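Local coordinates for probable fumarate reductase Ifc3 (Shewanella frigidimarina, PDB 1QO8), which catalyses the essentially one-way reduction of fumarate to succinate in vitro, using FAD and four covalently bound c-type hemes, at residues A[166-174]-A[208-219]. Sequence-based numbering, arbitrary orientation.
Sequences GMNAVGTKQ and AEQSADGVQWLE. With FAD (flavin-adenine dinucleotide), chain G.
S211 and V170 make the polar link at one end: V170 N donates to S211 OG (3.2 Å), and that hydroxyl donates to A208 O. With chi1 at 58°, OG sits between its own backbone N and carbonyl carbon, turned to V170 N and back to A208 O of the preceding turn. Replacing S211 by alanine would probably cost V170 N this acceptor and A208 O this donor, at the kink of the helix. At that kink a water accepts from A212 N (3.1 Å) and lies within bonding distance of V170 O and A208 O. At the far end Q174 NE2 meets E219 OE2 nearly along the C-O bond (2.8 Å), amide and carboxylate planes 36° apart; NE2 also bonds D226, and a second water joins Q174 OE1 to E219 OE1. The strand thus packed on helix 201-220 is an outer one of a small antiparallel sheet in the FAD-binding domain, and its neighbour G166 accepts from flavin N3 through its carbonyl O (3.1 Å). Apolar packing fills the middle. The extended M167, CG anti to N (chi1 178°), slides past V215, reaching L218 CD1 with SD (3.7 Å), while CE lies over S211 O. A169 CB rests on V215 CG2 (3.7 Å).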
# COMPACT_ATOMS: atom_id res chain seq x y z
N GLY A 166 -3.85 16.88 24.01
CA GLY A 166 -3.98 15.83 24.91
C GLY A 166 -4.39 14.43 24.54
O GLY A 166 -4.33 14.01 23.40
N MET A 167 -4.95 13.73 25.50
CA MET A 167 -5.19 12.31 25.54
C MET A 167 -6.66 12.04 25.89
O MET A 167 -7.18 12.60 26.87
CB MET A 167 -4.27 11.75 26.64
CG MET A 167 -4.46 10.26 26.85
SD MET A 167 -3.30 9.37 27.87
CE MET A 167 -4.10 7.77 27.92
N ASN A 168 -7.37 11.38 25.01
CA ASN A 168 -8.74 10.91 25.18
C ASN A 168 -8.82 9.77 26.17
O ASN A 168 -7.97 8.87 26.24
CB ASN A 168 -9.34 10.49 23.80
CG ASN A 168 -9.58 11.69 22.92
OD1 ASN A 168 -9.68 12.83 23.41
ND2 ASN A 168 -9.68 11.59 21.60
N ALA A 169 -9.76 9.87 27.10
CA ALA A 169 -10.06 8.73 28.00
C ALA A 169 -11.52 8.84 28.44
O ALA A 169 -12.15 9.91 28.41
CB ALA A 169 -9.14 8.70 29.19
N VAL A 170 -12.11 7.74 28.83
CA VAL A 170 -13.50 7.68 29.24
C VAL A 170 -13.51 7.13 30.68
O VAL A 170 -12.84 6.13 30.87
CB VAL A 170 -14.37 6.76 28.37
CG1 VAL A 170 -13.82 5.37 28.09
CG2 VAL A 170 -15.71 6.54 29.11
N GLY A 171 -14.28 7.73 31.57
CA GLY A 171 -14.36 7.22 32.94
C GLY A 171 -13.29 7.79 33.84
O GLY A 171 -12.87 7.10 34.77
N THR A 172 -12.80 9.00 33.63
CA THR A 172 -11.72 9.45 34.53
C THR A 172 -12.29 10.27 35.67
O THR A 172 -13.39 10.83 35.70
CB THR A 172 -10.64 10.26 33.80
OG1 THR A 172 -11.27 11.46 33.33
CG2 THR A 172 -10.05 9.47 32.64
N LYS A 173 -11.44 10.45 36.67
CA LYS A 173 -11.83 11.36 37.76
C LYS A 173 -11.88 12.79 37.22
O LYS A 173 -12.65 13.58 37.80
CB LYS A 173 -10.87 11.13 38.91
CG LYS A 173 -9.47 11.63 38.67
CD LYS A 173 -8.65 11.50 39.94
CE LYS A 173 -7.23 11.99 39.83
NZ LYS A 173 -7.07 13.45 39.97
N GLN A 174 -11.18 13.19 36.15
CA GLN A 174 -11.37 14.56 35.64
C GLN A 174 -12.78 14.73 35.03
O GLN A 174 -13.39 15.80 35.09
CB GLN A 174 -10.33 15.03 34.63
CG GLN A 174 -8.91 15.21 35.12
CD GLN A 174 -8.16 13.92 35.40
OE1 GLN A 174 -8.55 12.77 35.12
NE2 GLN A 174 -6.99 14.07 35.99
N ALA A 208 -10.65 2.24 24.26
CA ALA A 208 -11.65 2.85 25.12
C ALA A 208 -11.55 2.31 26.55
O ALA A 208 -11.49 3.07 27.50
CB ALA A 208 -13.09 2.61 24.64
N GLU A 209 -11.47 0.99 26.69
CA GLU A 209 -11.57 0.37 27.98
C GLU A 209 -10.42 0.70 28.91
O GLU A 209 -10.62 0.70 30.12
CB GLU A 209 -11.63 -1.16 27.82
CG GLU A 209 -13.07 -1.54 27.43
CD GLU A 209 -13.17 -3.03 27.13
OE1 GLU A 209 -12.15 -3.72 27.00
OE2 GLU A 209 -14.33 -3.50 27.02
N GLN A 210 -9.23 0.95 28.39
CA GLN A 210 -8.01 1.07 29.17
C GLN A 210 -7.44 2.48 29.20
O GLN A 210 -6.35 2.74 29.68
CB GLN A 210 -6.99 0.09 28.55
CG GLN A 210 -7.27 -1.31 29.11
CD GLN A 210 -6.53 -2.42 28.42
OE1 GLN A 210 -7.12 -3.46 28.12
NE2 GLN A 210 -5.21 -2.29 28.17
N SER A 211 -8.14 3.42 28.62
CA SER A 211 -7.76 4.81 28.48
C SER A 211 -7.73 5.50 29.84
O SER A 211 -6.71 6.19 30.03
CB SER A 211 -8.68 5.53 27.50
OG SER A 211 -10.06 5.50 27.81
N ALA A 212 -8.71 5.31 30.74
CA ALA A 212 -8.59 5.92 32.07
C ALA A 212 -7.41 5.41 32.87
O ALA A 212 -6.62 6.12 33.50
CB ALA A 212 -9.87 5.59 32.91
N ASP A 213 -7.21 4.09 32.87
CA ASP A 213 -6.04 3.43 33.42
C ASP A 213 -4.75 4.01 32.84
O ASP A 213 -3.90 4.28 33.66
CB ASP A 213 -6.06 1.93 33.12
CG ASP A 213 -5.65 1.15 34.35
OD1 ASP A 213 -5.51 1.63 35.50
OD2 ASP A 213 -5.55 -0.07 34.12
N GLY A 214 -4.66 4.26 31.53
CA GLY A 214 -3.47 4.94 31.01
C GLY A 214 -3.26 6.35 31.56
O GLY A 214 -2.10 6.71 31.77
N VAL A 215 -4.30 7.18 31.72
CA VAL A 215 -4.19 8.53 32.24
C VAL A 215 -3.69 8.45 33.70
O VAL A 215 -2.72 9.11 34.05
CB VAL A 215 -5.52 9.30 32.20
CG1 VAL A 215 -5.50 10.59 33.06
CG2 VAL A 215 -5.89 9.67 30.73
N GLN A 216 -4.28 7.51 34.45
CA GLN A 216 -3.86 7.19 35.78
C GLN A 216 -2.42 6.71 35.91
O GLN A 216 -1.66 7.20 36.77
CB GLN A 216 -4.73 6.07 36.35
CG GLN A 216 -6.05 6.57 36.91
CD GLN A 216 -6.88 5.35 37.27
OE1 GLN A 216 -6.71 4.78 38.37
NE2 GLN A 216 -7.74 4.89 36.39
N TRP A 217 -2.05 5.81 35.02
CA TRP A 217 -0.65 5.41 34.88
C TRP A 217 0.25 6.59 34.64
O TRP A 217 1.28 6.72 35.28
CB TRP A 217 -0.58 4.36 33.76
CG TRP A 217 0.77 4.20 33.11
CD1 TRP A 217 1.19 4.62 31.89
CD2 TRP A 217 1.90 3.59 33.73
NE1 TRP A 217 2.52 4.28 31.67
CE2 TRP A 217 2.97 3.62 32.80
CE3 TRP A 217 2.11 2.99 34.98
CZ2 TRP A 217 4.20 3.08 33.10
CZ3 TRP A 217 3.34 2.44 35.26
CH2 TRP A 217 4.39 2.53 34.34
N LEU A 218 -0.07 7.52 33.72
CA LEU A 218 0.84 8.67 33.55
C LEU A 218 0.91 9.56 34.80
O LEU A 218 1.97 10.13 35.09
CB LEU A 218 0.46 9.44 32.30
CG LEU A 218 0.58 8.64 30.98
CD1 LEU A 218 -0.11 9.34 29.82
CD2 LEU A 218 2.04 8.36 30.66
N GLU A 219 -0.24 9.76 35.44
CA GLU A 219 -0.38 10.46 36.69
C GLU A 219 0.38 9.78 37.84
O GLU A 219 1.08 10.54 38.49
CB GLU A 219 -1.85 10.53 37.20
CG GLU A 219 -2.53 11.57 36.28
CD GLU A 219 -4.02 11.50 36.48
OE1 GLU A 219 -4.52 10.37 36.68
OE2 GLU A 219 -4.67 12.56 36.49
PA FAD G . 6.79 8.99 17.94
O1A FAD G . 6.47 9.86 19.12
O2A FAD G . 7.06 9.54 16.73
O5B FAD G . 8.23 8.49 18.31
C5B FAD G . 8.94 7.43 17.55
C4B FAD G . 10.45 7.37 18.08
O4B FAD G . 11.07 6.27 17.25
C3B FAD G . 11.26 8.64 17.65
O3B FAD G . 11.82 9.43 18.59
C2B FAD G . 12.08 8.18 16.39
O2B FAD G . 13.36 8.85 16.21
C1B FAD G . 12.38 6.79 16.80
N9A FAD G . 12.69 5.91 15.66
C8A FAD G . 12.13 5.90 14.40
N7A FAD G . 12.72 5.06 13.60
C5A FAD G . 13.73 4.46 14.36
C6A FAD G . 14.78 3.51 14.03
N6A FAD G . 14.94 2.96 12.86
N1A FAD G . 15.56 3.16 15.09
C2A FAD G . 15.49 3.76 16.32
N3A FAD G . 14.56 4.66 16.70
C4A FAD G . 13.74 4.98 15.66
N1 FAD G . -2.35 13.00 18.66
C2 FAD G . -3.18 13.03 19.68
O2 FAD G . -3.89 12.17 20.06
N3 FAD G . -3.33 14.19 20.50
C4 FAD G . -2.53 15.28 20.16
O4 FAD G . -2.64 16.30 20.77
C4X FAD G . -1.67 15.23 18.98
N5 FAD G . -0.95 16.31 18.63
C5X FAD G . -0.08 16.26 17.59
C6 FAD G . 0.64 17.42 17.28
C7 FAD G . 1.54 17.40 16.24
C7M FAD G . 2.36 18.59 15.85
C8 FAD G . 1.73 16.16 15.52
C8M FAD G . 2.75 16.11 14.43
C9 FAD G . 1.04 15.02 15.84
C9A FAD G . 0.13 15.02 16.87
N10 FAD G . -0.66 13.92 17.26
C10 FAD G . -1.54 13.99 18.28
C1' FAD G . -0.27 12.54 16.84
C2' FAD G . 0.47 11.82 18.02
O2' FAD G . 1.30 12.92 18.54
C3' FAD G . 1.49 10.87 17.34
O3' FAD G . 0.81 9.91 16.52
C4' FAD G . 1.99 9.89 18.45
O4' FAD G . 2.75 10.75 19.35
C5' FAD G . 3.01 8.92 17.75
O5' FAD G . 3.76 8.27 18.95
P FAD G . 4.78 7.13 18.76
O1P FAD G . 5.21 6.79 20.17
O2P FAD G . 4.10 6.21 17.97
O3P FAD G . 5.78 7.72 17.90
O HOH W 1 -11.40 3.91 30.20
O HOH W 2 -7.21 10.18 36.06